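Local structure of uncharacterized protein (Kribbella flavida, 4LMI) at residues L13-F18 with T70-D75; V37-P42 with A52-F57; V83-G88 with D110-A115. The protein is of unknown function but has the SnoaL-like fold of the NTF2 superfamily and is probably related to ketosteroid isomerases. All blocks are in the same frame, centred on the assembly; numbering follows the deposited sequence. Where two conformers were deposited one is given.

Interaction 1 (L13-F18 with T70-D75)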
ATOM      1  N   LEU B  13      -2.773  14.688   9.995  1.00 23.11           N
ATOM      2  CA  LEU B  13      -1.332  14.552  10.141  1.00 21.38           C
ATOM      3  C   LEU B  13      -0.684  13.915   8.903  1.00 21.31           C
ATOM      4  O   LEU B  13       0.366  14.378   8.453  1.00 22.29           O
ATOM      5  CB  LEU B  13      -0.971  13.789  11.423  1.00 23.17           C
ATOM      6  CG  LEU B  13       0.523  13.683  11.761  1.00 27.50           C
ATOM      7  CD1 LEU B  13       1.140  15.051  12.024  1.00 31.18           C
ATOM      8  CD2 LEU B  13       0.737  12.773  12.959  1.00 28.77           C
ATOM      9  N   ALA B  14      -1.314  12.874   8.357  1.00 21.80           N
ATOM     10  CA  ALA B  14      -0.831  12.223   7.123  1.00 22.93           C
ATOM     11  C   ALA B  14      -0.796  13.204   5.957  1.00 23.80           C
ATOM     12  O   ALA B  14       0.149  13.199   5.161  1.00 24.12           O
ATOM     13  CB  ALA B  14      -1.693  11.021   6.769  1.00 24.39           C
ATOM     14  N   ARG B  15      -1.830  14.038   5.850  1.00 22.70           N
ATOM     15  CA  ARG B  15      -1.867  15.063   4.806  1.00 24.14           C
ATOM     16  C   ARG B  15      -0.686  16.029   4.954  1.00 24.41           C
ATOM     17  O   ARG B  15       0.002  16.329   3.970  1.00 24.31           O
ATOM     18  CB  ARG B  15      -3.219  15.805   4.799  1.00 25.99           C
ATOM     19  CG  ARG B  15      -3.343  16.880   3.725  1.00 30.32           C
ATOM     20  CD  ARG B  15      -3.303  16.301   2.313  1.00 37.47           C
ATOM     21  NE  ARG B  15      -4.482  15.483   2.025  1.00 41.93           N
ATOM     22  CZ  ARG B  15      -4.707  14.846   0.878  1.00 38.43           C
ATOM     23  NH1 ARG B  15      -3.827  14.920  -0.116  1.00 37.29           N
ATOM     24  NH2 ARG B  15      -5.816  14.130   0.730  1.00 36.98           N
ATOM     25  N   LYS B  16      -0.454  16.498   6.181  0.50 24.63           N
ATOM     26  CA  LYS B  16       0.646  17.418   6.480  0.50 24.65           C
ATOM     27  C   LYS B  16       2.019  16.800   6.219  0.50 24.13           C
ATOM     28  O   LYS B  16       2.934  17.481   5.748  0.50 24.08           O
ATOM     29  CB  LYS B  16       0.560  17.918   7.924  0.50 26.78           C
ATOM     30  CG  LYS B  16      -0.525  18.954   8.151  0.50 31.64           C
ATOM     31  CD  LYS B  16      -0.341  19.676   9.477  0.50 35.72           C
ATOM     32  CE  LYS B  16      -1.528  20.575   9.789  0.50 39.40           C
ATOM     33  NZ  LYS B  16      -2.776  19.797  10.026  0.50 33.00           N
ATOM     34  N   TYR B  17       2.156  15.514   6.536  1.00 22.54           N
ATOM     35  CA  TYR B  17       3.407  14.779   6.308  1.00 22.83           C
ATOM     36  C   TYR B  17       3.783  14.836   4.826  1.00 23.02           C
ATOM     37  O   TYR B  17       4.914  15.192   4.472  1.00 24.24           O
ATOM     38  CB  TYR B  17       3.268  13.334   6.801  1.00 21.15           C
ATOM     39  CG  TYR B  17       4.421  12.417   6.454  1.00 21.35           C
ATOM     40  CD1 TYR B  17       4.472  11.772   5.217  1.00 21.18           C
ATOM     41  CD2 TYR B  17       5.443  12.165   7.374  1.00 23.87           C
ATOM     42  CE1 TYR B  17       5.519  10.925   4.894  1.00 22.39           C
ATOM     43  CE2 TYR B  17       6.496  11.311   7.060  1.00 22.51           C
ATOM     44  CZ  TYR B  17       6.523  10.695   5.818  1.00 22.35           C
ATOM     45  OH  TYR B  17       7.549   9.849   5.489  1.00 23.02           O
ATOM     46  N   PHE B  18       2.822  14.524   3.962  1.00 22.67           N
ATOM     47  CA  PHE B  18       3.086  14.558   2.526  1.00 24.25           C
ATOM     48  C   PHE B  18       3.221  15.963   1.942  1.00 26.17           C
ATOM     49  O   PHE B  18       4.048  16.175   1.050  1.00 28.06           O
ATOM     50  CB  PHE B  18       2.110  13.663   1.757  1.00 22.71           C
ATOM     51  CG  PHE B  18       2.404  12.206   1.944  1.00 23.67           C
ATOM     52  CD1 PHE B  18       3.382  11.575   1.174  1.00 25.06           C
ATOM     53  CD2 PHE B  18       1.762  11.476   2.935  1.00 23.80           C
ATOM     54  CE1 PHE B  18       3.683  10.239   1.370  1.00 23.94           C
ATOM     55  CE2 PHE B  18       2.067  10.138   3.136  1.00 23.54           C
ATOM     56  CZ  PHE B  18       3.026   9.522   2.355  1.00 23.14           C
ATOM     57  N   THR B  70      -2.629  10.229  -4.139  1.00 27.42           N
ATOM     58  CA  THR B  70      -3.733   9.682  -4.946  1.00 29.39           C
ATOM     59  C   THR B  70      -4.815   9.022  -4.094  1.00 27.45           C
ATOM     60  O   THR B  70      -5.995   9.020  -4.464  1.00 26.76           O
ATOM     61  CB  THR B  70      -3.229   8.687  -6.010  1.00 29.70           C
ATOM     62  OG1 THR B  70      -2.343   7.734  -5.400  1.00 29.21           O
ATOM     63  CG2 THR B  70      -2.488   9.429  -7.107  1.00 30.73           C
ATOM     64  N   ARG B  71      -4.405   8.452  -2.963  1.00 27.18           N
ATOM     65  CA  ARG B  71      -5.341   7.915  -1.978  1.00 24.83           C
ATOM     66  C   ARG B  71      -4.808   8.238  -0.606  1.00 23.86           C
ATOM     67  O   ARG B  71      -3.591   8.247  -0.393  1.00 23.81           O
ATOM     68  CB  ARG B  71      -5.477   6.394  -2.084  1.00 25.29           C
ATOM     69  CG  ARG B  71      -5.911   5.848  -3.433  1.00 26.68           C
ATOM     70  CD  ARG B  71      -5.930   4.329  -3.377  1.00 27.38           C
ATOM     71  NE  ARG B  71      -6.164   3.712  -4.678  1.00 31.80           N
ATOM     72  CZ  ARG B  71      -5.248   3.560  -5.632  1.00 32.28           C
ATOM     73  NH1 ARG B  71      -4.008   3.995  -5.452  1.00 29.92           N
ATOM     74  NH2 ARG B  71      -5.581   2.971  -6.781  1.00 31.84           N
ATOM     75  N   LEU B  72      -5.716   8.497   0.326  1.00 24.35           N
ATOM     76  CA  LEU B  72      -5.330   8.701   1.716  1.00 24.93           C
ATOM     77  C   LEU B  72      -6.387   8.104   2.639  1.00 25.51           C
ATOM     78  O   LEU B  72      -7.495   8.630   2.755  1.00 26.81           O
ATOM     79  CB  LEU B  72      -5.100  10.192   2.013  1.00 25.08           C
ATOM     80  CG  LEU B  72      -4.287  10.563   3.266  1.00 27.21           C
ATOM     81  CD1 LEU B  72      -3.762  11.987   3.169  1.00 28.95           C
ATOM     82  CD2 LEU B  72      -5.081  10.383   4.559  1.00 31.37           C
ATOM     83  N   LEU B  73      -6.039   6.994   3.285  1.00 24.11           N
ATOM     84  CA  LEU B  73      -6.933   6.355   4.247  1.00 23.11           C
ATOM     85  C   LEU B  73      -6.410   6.555   5.659  1.00 21.73           C
ATOM     86  O   LEU B  73      -5.206   6.449   5.894  1.00 21.76           O
ATOM     87  CB  LEU B  73      -7.077   4.859   3.951  1.00 25.53           C
ATOM     88  CG  LEU B  73      -7.897   4.433   2.729  1.00 25.51           C
ATOM     89  CD1 LEU B  73      -7.175   4.725   1.418  1.00 27.47           C
ATOM     90  CD2 LEU B  73      -8.212   2.947   2.837  1.00 26.71           C
ATOM     91  N   ALA B  74      -7.317   6.857   6.585  1.00 20.40           N
ATOM     92  CA  ALA B  74      -6.990   6.976   8.009  1.00 20.77           C
ATOM     93  C   ALA B  74      -7.913   6.070   8.815  1.00 20.62           C
ATOM     94  O   ALA B  74      -9.110   5.984   8.534  1.00 22.64           O
ATOM     95  CB  ALA B  74      -7.131   8.422   8.473  1.00 22.59           C
ATOM     96  N   ASP B  75      -7.349   5.396   9.812  1.00 21.54           N
ATOM     97  CA  ASP B  75      -8.075   4.420  10.623  1.00 20.55           C
ATOM     98  C   ASP B  75      -7.385   4.388  11.980  1.00 21.69           C
ATOM     99  O   ASP B  75      -6.327   3.771  12.126  1.00 21.97           O
ATOM    100  CB  ASP B  75      -8.021   3.048   9.931  1.00 20.34           C
ATOM    101  CG  ASP B  75      -8.706   1.928  10.721  1.00 22.11           C
ATOM    102  OD1 ASP B  75      -9.347   2.173  11.770  1.00 23.53           O
ATOM    103  OD2 ASP B  75      -8.601   0.768  10.264  1.00 22.99           O
TER

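Interaction 2 (V37-P42 with A52-F57)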
ATOM      1  N   VAL B  37      11.092   8.320  15.655  1.00 21.82           N
ATOM      2  CA  VAL B  37      10.447   7.816  14.442  1.00 20.70           C
ATOM      3  C   VAL B  37      11.275   6.692  13.815  1.00 20.90           C
ATOM      4  O   VAL B  37      12.513   6.740  13.797  1.00 23.07           O
ATOM      5  CB  VAL B  37      10.138   8.937  13.415  1.00 19.00           C
ATOM      6  CG1 VAL B  37      11.416   9.623  12.938  1.00 21.99           C
ATOM      7  CG2 VAL B  37       9.334   8.389  12.234  1.00 18.71           C
ATOM      8  N   ARG B  38      10.577   5.668  13.341  1.00 21.81           N
ATOM      9  CA  ARG B  38      11.215   4.518  12.717  1.00 20.99           C
ATOM     10  C   ARG B  38      10.714   4.378  11.281  1.00 23.57           C
ATOM     11  O   ARG B  38       9.507   4.266  11.047  1.00 23.15           O
ATOM     12  CB  ARG B  38      10.935   3.252  13.528  1.00 20.54           C
ATOM     13  CG  ARG B  38      11.406   1.971  12.853  1.00 21.95           C
ATOM     14  CD  ARG B  38      11.373   0.799  13.816  1.00 25.91           C
ATOM     15  NE  ARG B  38      11.299  -0.465  13.100  1.00 28.08           N
ATOM     16  CZ  ARG B  38      11.721  -1.633  13.574  1.00 27.55           C
ATOM     17  NH1 ARG B  38      11.596  -2.723  12.832  1.00 27.87           N
ATOM     18  NH2 ARG B  38      12.279  -1.715  14.778  1.00 27.14           N
ATOM     19  N   TYR B  39      11.659   4.401  10.342  1.00 22.41           N
ATOM     20  CA  TYR B  39      11.390   4.294   8.909  1.00 21.52           C
ATOM     21  C   TYR B  39      11.884   2.955   8.384  1.00 21.51           C
ATOM     22  O   TYR B  39      13.002   2.539   8.687  1.00 23.06           O
ATOM     23  CB  TYR B  39      12.126   5.421   8.180  1.00 22.73           C
ATOM     24  CG  TYR B  39      12.062   5.400   6.666  1.00 23.37           C
ATOM     25  CD1 TYR B  39      10.899   5.769   5.993  1.00 23.62           C
ATOM     26  CD2 TYR B  39      13.183   5.064   5.904  1.00 27.05           C
ATOM     27  CE1 TYR B  39      10.844   5.788   4.611  1.00 24.04           C
ATOM     28  CE2 TYR B  39      13.136   5.073   4.515  1.00 27.99           C
ATOM     29  CZ  TYR B  39      11.965   5.436   3.877  1.00 26.83           C
ATOM     30  OH  TYR B  39      11.905   5.453   2.507  1.00 28.67           O
ATOM     31  N   GLU B  40      11.050   2.283   7.599  1.00 21.17           N
ATOM     32  CA  GLU B  40      11.449   1.046   6.940  1.00 22.34           C
ATOM     33  C   GLU B  40      11.181   1.131   5.452  1.00 23.53           C
ATOM     34  O   GLU B  40      10.168   1.703   5.027  1.00 22.25           O
ATOM     35  CB  GLU B  40      10.660  -0.140   7.483  1.00 24.42           C
ATOM     36  CG  GLU B  40      10.947  -0.550   8.918  1.00 26.00           C
ATOM     37  CD  GLU B  40      10.092  -1.742   9.309  1.00 27.60           C
ATOM     38  OE1 GLU B  40       9.007  -1.901   8.718  1.00 34.07           O
ATOM     39  OE2 GLU B  40      10.487  -2.521  10.188  1.00 30.92           O
ATOM     40  N   LEU B  41      12.103   0.560   4.679  1.00 22.32           N
ATOM     41  CA  LEU B  41      11.903   0.248   3.274  1.00 23.27           C
ATOM     42  C   LEU B  41      12.004  -1.267   3.149  1.00 22.84           C
ATOM     43  O   LEU B  41      13.105  -1.791   2.944  1.00 24.58           O
ATOM     44  CB  LEU B  41      12.999   0.897   2.425  1.00 24.94           C
ATOM     45  CG  LEU B  41      12.859   2.336   1.945  1.00 30.25           C
ATOM     46  CD1 LEU B  41      14.220   2.884   1.528  1.00 33.10           C
ATOM     47  CD2 LEU B  41      11.867   2.417   0.791  1.00 29.91           C
ATOM     48  N   PRO B  42      10.872  -1.988   3.306  1.00 21.42           N
ATOM     49  CA  PRO B  42      10.940  -3.454   3.329  1.00 21.96           C
ATOM     50  C   PRO B  42      11.557  -4.099   2.088  1.00 24.26           C
ATOM     51  O   PRO B  42      12.240  -5.125   2.210  1.00 26.86           O
ATOM     52  CB  PRO B  42       9.474  -3.866   3.488  1.00 20.64           C
ATOM     53  CG  PRO B  42       8.883  -2.742   4.277  1.00 20.73           C
ATOM     54  CD  PRO B  42       9.544  -1.503   3.731  1.00 21.24           C
ATOM     55  N   ALA B  52      16.538  12.622  13.702  1.00 24.62           N
ATOM     56  CA  ALA B  52      17.728  13.266  13.136  1.00 28.45           C
ATOM     57  C   ALA B  52      18.192  12.565  11.851  1.00 28.20           C
ATOM     58  O   ALA B  52      18.351  13.208  10.810  1.00 28.36           O
ATOM     59  CB  ALA B  52      18.854  13.331  14.161  1.00 27.42           C
ATOM     60  N   ASP B  53      18.389  11.252  11.922  1.00 28.43           N
ATOM     61  CA  ASP B  53      18.836  10.490  10.752  1.00 28.97           C
ATOM     62  C   ASP B  53      17.806  10.470   9.630  1.00 26.06           C
ATOM     63  O   ASP B  53      18.165  10.564   8.458  1.00 26.82           O
ATOM     64  CB  ASP B  53      19.233   9.062  11.133  1.00 29.06           C
ATOM     65  CG  ASP B  53      20.556   9.001  11.876  1.00 34.76           C
ATOM     66  OD1 ASP B  53      21.234  10.041  12.002  1.00 35.04           O
ATOM     67  OD2 ASP B  53      20.918   7.903  12.342  1.00 41.50           O
ATOM     68  N   TYR B  54      16.527  10.362   9.991  1.00 25.68           N
ATOM     69  CA  TYR B  54      15.471  10.319   8.986  1.00 24.28           C
ATOM     70  C   TYR B  54      15.376  11.650   8.242  1.00 25.05           C
ATOM     71  O   TYR B  54      15.241  11.666   7.016  1.00 25.14           O
ATOM     72  CB  TYR B  54      14.126   9.889   9.585  1.00 22.72           C
ATOM     73  CG  TYR B  54      13.039   9.712   8.540  1.00 23.95           C
ATOM     74  CD1 TYR B  54      13.247   8.906   7.415  1.00 22.41           C
ATOM     75  CD2 TYR B  54      11.808  10.348   8.675  1.00 24.74           C
ATOM     76  CE1 TYR B  54      12.259   8.753   6.451  1.00 23.86           C
ATOM     77  CE2 TYR B  54      10.810  10.190   7.725  1.00 24.25           C
ATOM     78  CZ  TYR B  54      11.039   9.393   6.618  1.00 25.72           C
ATOM     79  OH  TYR B  54      10.046   9.248   5.677  1.00 25.93           O
ATOM     80  N   LEU B  55      15.502  12.755   8.977  1.00 25.62           N
ATOM     81  CA  LEU B  55      15.490  14.085   8.367  1.00 26.75           C
ATOM     82  C   LEU B  55      16.651  14.231   7.381  1.00 27.31           C
ATOM     83  O   LEU B  55      16.454  14.666   6.249  1.00 28.47           O
ATOM     84  CB  LEU B  55      15.528  15.190   9.435  1.00 27.16           C
ATOM     85  CG  LEU B  55      15.489  16.643   8.938  1.00 31.80           C
ATOM     86  CD1 LEU B  55      14.241  16.941   8.109  1.00 29.39           C
ATOM     87  CD2 LEU B  55      15.617  17.620  10.100  1.00 34.84           C
ATOM     88  N   ARG B  56      17.847  13.841   7.814  1.00 29.19           N
ATOM     89  CA  ARG B  56      19.042  13.869   6.962  1.00 31.88           C
ATOM     90  C   ARG B  56      18.867  13.066   5.672  1.00 32.67           C
ATOM     91  O   ARG B  56      19.236  13.540   4.598  1.00 35.12           O
ATOM     92  CB  ARG B  56      20.271  13.364   7.723  1.00 36.33           C
ATOM     93  CG  ARG B  56      20.790  14.314   8.788  1.00 40.99           C
ATOM     94  CD  ARG B  56      22.218  13.972   9.183  1.00 47.97           C
ATOM     95  NE  ARG B  56      23.186  14.464   8.201  1.00 59.43           N
ATOM     96  CZ  ARG B  56      24.485  14.168   8.200  1.00 61.72           C
ATOM     97  NH1 ARG B  56      24.997  13.365   9.128  1.00 72.53           N
ATOM     98  NH2 ARG B  56      25.276  14.673   7.263  1.00 58.16           N
ATOM     99  N   PHE B  57      18.301  11.862   5.787  1.00 31.80           N
ATOM    100  CA  PHE B  57      18.028  10.989   4.639  1.00 30.86           C
ATOM    101  C   PHE B  57      17.194  11.714   3.587  1.00 31.44           C
ATOM    102  O   PHE B  57      17.514  11.673   2.396  1.00 32.46           O
ATOM    103  CB  PHE B  57      17.336   9.695   5.111  1.00 28.05           C
ATOM    104  CG  PHE B  57      16.651   8.912   4.017  1.00 29.87           C
ATOM    105  CD1 PHE B  57      17.386   8.154   3.113  1.00 31.24           C
ATOM    106  CD2 PHE B  57      15.261   8.899   3.921  1.00 30.32           C
ATOM    107  CE1 PHE B  57      16.752   7.422   2.119  1.00 34.54           C
ATOM    108  CE2 PHE B  57      14.621   8.164   2.930  1.00 34.96           C
ATOM    109  CZ  PHE B  57      15.369   7.428   2.025  1.00 36.66           C
TER

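Interaction 3 (V83-G88 with D110-A115)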
ATOM      1  N   VAL B  83       0.910   7.506  -3.508  1.00 28.11           N
ATOM      2  CA  VAL B  83       1.359   8.697  -4.210  1.00 26.93           C
ATOM      3  C   VAL B  83       1.836   8.337  -5.614  1.00 27.68           C
ATOM      4  O   VAL B  83       2.371   7.240  -5.843  1.00 29.23           O
ATOM      5  CB  VAL B  83       2.496   9.443  -3.453  1.00 26.88           C
ATOM      6  CG1 VAL B  83       2.036   9.891  -2.070  1.00 28.44           C
ATOM      7  CG2 VAL B  83       3.753   8.579  -3.343  1.00 26.93           C
ATOM      8  N   ASN B  84       1.608   9.247  -6.557  1.00 27.61           N
ATOM      9  CA  ASN B  84       2.331   9.212  -7.818  1.00 30.93           C
ATOM     10  C   ASN B  84       3.624   9.987  -7.657  1.00 31.71           C
ATOM     11  O   ASN B  84       3.614  11.159  -7.294  1.00 34.27           O
ATOM     12  CB  ASN B  84       1.492   9.773  -8.970  1.00 31.96           C
ATOM     13  CG  ASN B  84       0.443   8.791  -9.459  1.00 35.04           C
ATOM     14  OD1 ASN B  84       0.546   7.577  -9.236  1.00 38.74           O
ATOM     15  ND2 ASN B  84      -0.575   9.308 -10.131  1.00 37.22           N
ATOM     16  N   LEU B  85       4.737   9.308  -7.899  1.00 35.81           N
ATOM     17  CA  LEU B  85       6.049   9.916  -7.790  1.00 36.46           C
ATOM     18  C   LEU B  85       6.687  10.048  -9.166  1.00 40.54           C
ATOM     19  O   LEU B  85       6.693   9.096  -9.950  1.00 46.13           O
ATOM     20  CB  LEU B  85       6.949   9.075  -6.881  1.00 39.09           C
ATOM     21  CG  LEU B  85       8.396   9.530  -6.673  1.00 40.37           C
ATOM     22  CD1 LEU B  85       8.473  10.787  -5.824  1.00 43.39           C
ATOM     23  CD2 LEU B  85       9.227   8.422  -6.048  1.00 46.39           C
ATOM     24  N   THR B  86       7.199  11.240  -9.453  1.00 40.48           N
ATOM     25  CA  THR B  86       8.099  11.450 -10.570  1.00 41.98           C
ATOM     26  C   THR B  86       9.478  11.549  -9.941  1.00 51.04           C
ATOM     27  O   THR B  86       9.780  12.514  -9.238  1.00 54.25           O
ATOM     28  CB  THR B  86       7.751  12.730 -11.356  1.00 47.78           C
ATOM     29  OG1 THR B  86       6.367  12.698 -11.730  1.00 52.93           O
ATOM     30  CG2 THR B  86       8.599  12.840 -12.610  1.00 54.69           C
ATOM     31  N   LEU B  87      10.288  10.514 -10.157  1.00 55.24           N
ATOM     32  CA  LEU B  87      11.632  10.436  -9.595  1.00 53.29           C
ATOM     33  C   LEU B  87      12.633  10.516 -10.734  1.00 57.72           C
ATOM     34  O   LEU B  87      12.927   9.507 -11.388  1.00 54.25           O
ATOM     35  CB  LEU B  87      11.810   9.135  -8.799  1.00 51.98           C
ATOM     36  CG  LEU B  87      13.118   8.872  -8.039  1.00 54.13           C
ATOM     37  CD1 LEU B  87      13.216   9.739  -6.790  1.00 55.92           C
ATOM     38  CD2 LEU B  87      13.238   7.399  -7.674  1.00 47.49           C
ATOM     39  N   GLY B  88      13.144  11.723 -10.970  1.00 62.90           N
ATOM     40  CA  GLY B  88      13.998  11.996 -12.120  1.00 60.96           C
ATOM     41  C   GLY B  88      13.173  11.947 -13.388  1.00 62.77           C
ATOM     42  O   GLY B  88      12.356  12.838 -13.641  1.00 71.64           O
ATOM     43  N   ASP B 110       7.589   2.458   3.827  1.00 22.26           N
ATOM     44  CA  ASP B 110       7.514   2.852   2.418  1.00 22.15           C
ATOM     45  C   ASP B 110       7.572   1.629   1.524  1.00 21.26           C
ATOM     46  O   ASP B 110       8.440   0.768   1.709  1.00 22.57           O
ATOM     47  CB  ASP B 110       8.735   3.709   2.050  1.00 23.62           C
ATOM     48  CG  ASP B 110       8.512   5.212   2.213  1.00 23.94           C
ATOM     49  OD1 ASP B 110       7.618   5.650   2.967  1.00 22.64           O
ATOM     50  OD2 ASP B 110       9.287   5.970   1.582  1.00 25.76           O
ATOM     51  N   PHE B 111       6.662   1.570   0.551  1.00 22.45           N
ATOM     52  CA  PHE B 111       6.746   0.639  -0.573  1.00 24.07           C
ATOM     53  C   PHE B 111       6.809   1.442  -1.862  1.00 24.40           C
ATOM     54  O   PHE B 111       6.074   2.422  -2.022  1.00 22.99           O
ATOM     55  CB  PHE B 111       5.521  -0.279  -0.619  1.00 24.09           C
ATOM     56  CG  PHE B 111       5.429  -1.224   0.541  1.00 23.53           C
ATOM     57  CD1 PHE B 111       6.133  -2.430   0.528  1.00 24.74           C
ATOM     58  CD2 PHE B 111       4.632  -0.918   1.647  1.00 22.18           C
ATOM     59  CE1 PHE B 111       6.049  -3.312   1.597  1.00 24.64           C
ATOM     60  CE2 PHE B 111       4.545  -1.798   2.719  1.00 24.50           C
ATOM     61  CZ  PHE B 111       5.256  -2.996   2.693  1.00 24.47           C
ATOM     62  N   TRP B 112       7.684   1.027  -2.777  1.00 25.31           N
ATOM     63  CA  TRP B 112       7.820   1.692  -4.073  1.00 25.91           C
ATOM     64  C   TRP B 112       7.677   0.703  -5.193  1.00 26.30           C
ATOM     65  O   TRP B 112       8.675   0.298  -5.790  1.00 29.53           O
ATOM     66  CB  TRP B 112       9.140   2.459  -4.141  1.00 27.95           C
ATOM     67  CG  TRP B 112       9.158   3.552  -3.108  1.00 28.59           C
ATOM     68  CD1 TRP B 112       9.768   3.538  -1.856  1.00 30.16           C
ATOM     69  CD2 TRP B 112       8.460   4.839  -3.180  1.00 31.51           C
ATOM     70  NE1 TRP B 112       9.522   4.709  -1.180  1.00 29.96           N
ATOM     71  CE2 TRP B 112       8.742   5.532  -1.917  1.00 30.59           C
ATOM     72  CE3 TRP B 112       7.672   5.472  -4.135  1.00 33.58           C
ATOM     73  CZ2 TRP B 112       8.248   6.802  -1.648  1.00 32.22           C
ATOM     74  CZ3 TRP B 112       7.174   6.749  -3.849  1.00 35.37           C
ATOM     75  CH2 TRP B 112       7.457   7.396  -2.635  1.00 34.43           C
ATOM     76  N   PRO B 113       6.428   0.280  -5.479  1.00 25.64           N
ATOM     77  CA  PRO B 113       6.225  -0.688  -6.552  1.00 25.15           C
ATOM     78  C   PRO B 113       6.613  -0.085  -7.891  1.00 27.95           C
ATOM     79  O   PRO B 113       6.368   1.103  -8.130  1.00 31.99           O
ATOM     80  CB  PRO B 113       4.717  -0.968  -6.504  1.00 26.78           C
ATOM     81  CG  PRO B 113       4.120   0.199  -5.783  1.00 29.64           C
ATOM     82  CD  PRO B 113       5.164   0.612  -4.795  1.00 26.85           C
ATOM     83  N   GLU B 114       7.245  -0.900  -8.730  1.00 31.09           N
ATOM     84  CA  GLU B 114       7.647  -0.489 -10.078  1.00 34.17           C
ATOM     85  C   GLU B 114       6.958  -1.358 -11.112  1.00 33.59           C
ATOM     86  O   GLU B 114       6.542  -2.475 -10.806  1.00 32.43           O
ATOM     87  CB  GLU B 114       9.166  -0.588 -10.236  1.00 35.67           C
ATOM     88  CG  GLU B 114       9.916   0.331  -9.288  1.00 39.81           C
ATOM     89  CD  GLU B 114      11.411   0.311  -9.488  1.00 41.60           C
ATOM     90  OE1 GLU B 114      12.045  -0.704  -9.140  1.00 45.35           O
ATOM     91  OE2 GLU B 114      11.952   1.324  -9.975  1.00 46.04           O
ATOM     92  N   ALA B 115       6.836  -0.845 -12.335  1.00 35.56           N
ATOM     93  CA  ALA B 115       6.243  -1.607 -13.436  1.00 35.53           C
ATOM     94  C   ALA B 115       6.995  -2.922 -13.644  1.00 33.36           C
ATOM     95  O   ALA B 115       8.198  -2.994 -13.411  1.00 35.59           O
ATOM     96  CB  ALA B 115       6.240  -0.782 -14.716  1.00 36.48           C
TER

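Interaction 1 (L13-F18 with T70-D75)
Leu72 reaches from strand 65-75 to Ala14 and Arg15 on helix 6-22, joining the long N-terminal helix to a strand that is outermost within the chain in the curved sheet of this NTF2-like alpha+beta fold. The contact is small, burying 148 Å² in all, and rests on the two methyls of one leucine.

The apolar part lies at the buried side of the helix. Leu72 CD2 meets Ala14 CB at 4.1 Å, and the short alanine side chain is consistent with a close approach, the CA atoms of Ala14 and Leu72 being 7.9 Å apart. Beyond the two segments, Ala14 also packs on Leu98, and Leu72 on Val81 of the adjoining strand, which places the pair at the margin of the space between helix and sheet.

The second part is a methyl against a guanidinium. The Arg15 side chain leaves the helix with CG anti to the backbone N (chi1 -179°) and then bends at both chi2 and chi3, which folds its head back over the leucine. The flat group lies over the partly exposed Leu72, while Arg15 itself remains exposed. Leu72 CD1 lies above one guanidinium face, displaced toward its rim; its distance to Arg15 NE is 3.7 Å and to Arg15 CZ 3.8 Å.

Interaction 2 (V37-P42 with A52-F57)
Val37 and Tyr39 meet Tyr54 and Phe57 where helix 51-59 packs on strand 37-41 of the NTF2-like sheet, and Tyr39, Tyr54 and Phe57 together form an aromatic cluster. The axes of strand 37-41 and helix segment 52-57 come within 8.9 Å, their N-to-C directions 46° apart.

At the start of the strand, Val37 points toward the helix and sets its CG1 4.3 Å from Tyr54 CB, packing near the root of that side chain. Arg38 turns from the helix, and its NH1 donates an almost straight bond of 2.9 Å to Glu40 OE2, a salt bridge lying in the guanidinium plane. This charged pair occupies the other side of the strand, where the backbone N of Glu132 of the second subunit also bonds to Glu40 OE2.

Tyr39 is the centre of the contact. Its chi1 of 175° swings the ring away from the backbone N and into the space between strand and helix, where Tyr54 comes over one face near the rim, the planes inclined at 31°. Phe57 meets the far end of the Tyr39 ring obliquely, with centroids 5.3 Å apart. The phenol oxygen of Tyr39 bonds to Asp110, and that of Tyr54 to Tyr17, so both buried hydroxyls are satisfied by residues beyond the pair of segments. At Tyr39, an alanine is likely to open a gap beside the Tyr54 and Phe57 rings and leave Asp110 without its hydroxyl partner.

Farther along, Leu41 approaches the helix less closely. The tightest point remains Tyr54 CE1, which sits 3.3 Å from Tyr39 CD1 and 3.4 Å from Tyr39 CG.

Interaction 3 (V83-G88 with D110-A115)
Trp112, just past the end of strand 104-111, brings the CZ3 corner of its six-membered ring to Leu85 and Val83 of strand 78-87, bridging two strands that are not neighbours in the NTF2-like sheet because strand 90-101 runs between them. The backbones stay well separated, the nearest CA atoms, those of Leu85 and Trp112, being 9.2 Å apart, and the indole spans the distance.

The tight part is concentrated at one indole atom. Trp112 CZ3 lies 3.4 Å from Leu85 CD2 and 3.8 Å from Leu85 CB, and the two side chains cross at about a right angle. Val83 comes in beside them, its CG2 3.9 Å from the same CZ3. This methyl approaches the ring obliquely, as does Leu85 CD2.

Toward the chain ends the contact slackens. Leu87 points toward the other segment but makes no contact with it, and Gly88, poorly ordered, and Ala115 lie at exposed ends of the two segments. Trp112 itself is only partly buried, and a bound buffer molecule, EPE, lies about 4 Å from its side chain.

The indole is also held through its N-H. Trp112 NE1 donates to Asp110 OD2 over 3.0 Å in a bent bond (141°) that reaches the oxygen from above the carboxylate plane, the acceptor being tilted from the ring plane. Aliphatic packing at the benzo end and a hydrogen bond at the pyrrole end together restrict rotation of the indole, while the indole N-H and the Tyr39 hydroxyl, both bonded to OD2, hold carboxylate and indole in place.

The three contacts share one sheet. Interactions 1 and 2, with centres 18 Å apart, meet where Tyr17 OH lies 2.6 Å from Tyr54 OH, a probable hydrogen bond between helices 6-22 and 51-59. Interactions 2 and 3 meet at Asp110, whose N is 2.9 Å from Glu40 O and whose OD2 is 2.8 Å from Tyr39 OH, and Leu41 packs on Trp112. Interaction 1 reaches interaction 3 through Phe18 and Val83 and through neighbouring strands 65-75 and 78-87. The bound EPE lies about 4 Å from the side chains of Phe57 and Trp112; though probably from the crystallisation liquor, it may mark a pocket between interactions 2 and 3, consistent with the ligand-binding cavity of NTF2-like proteins.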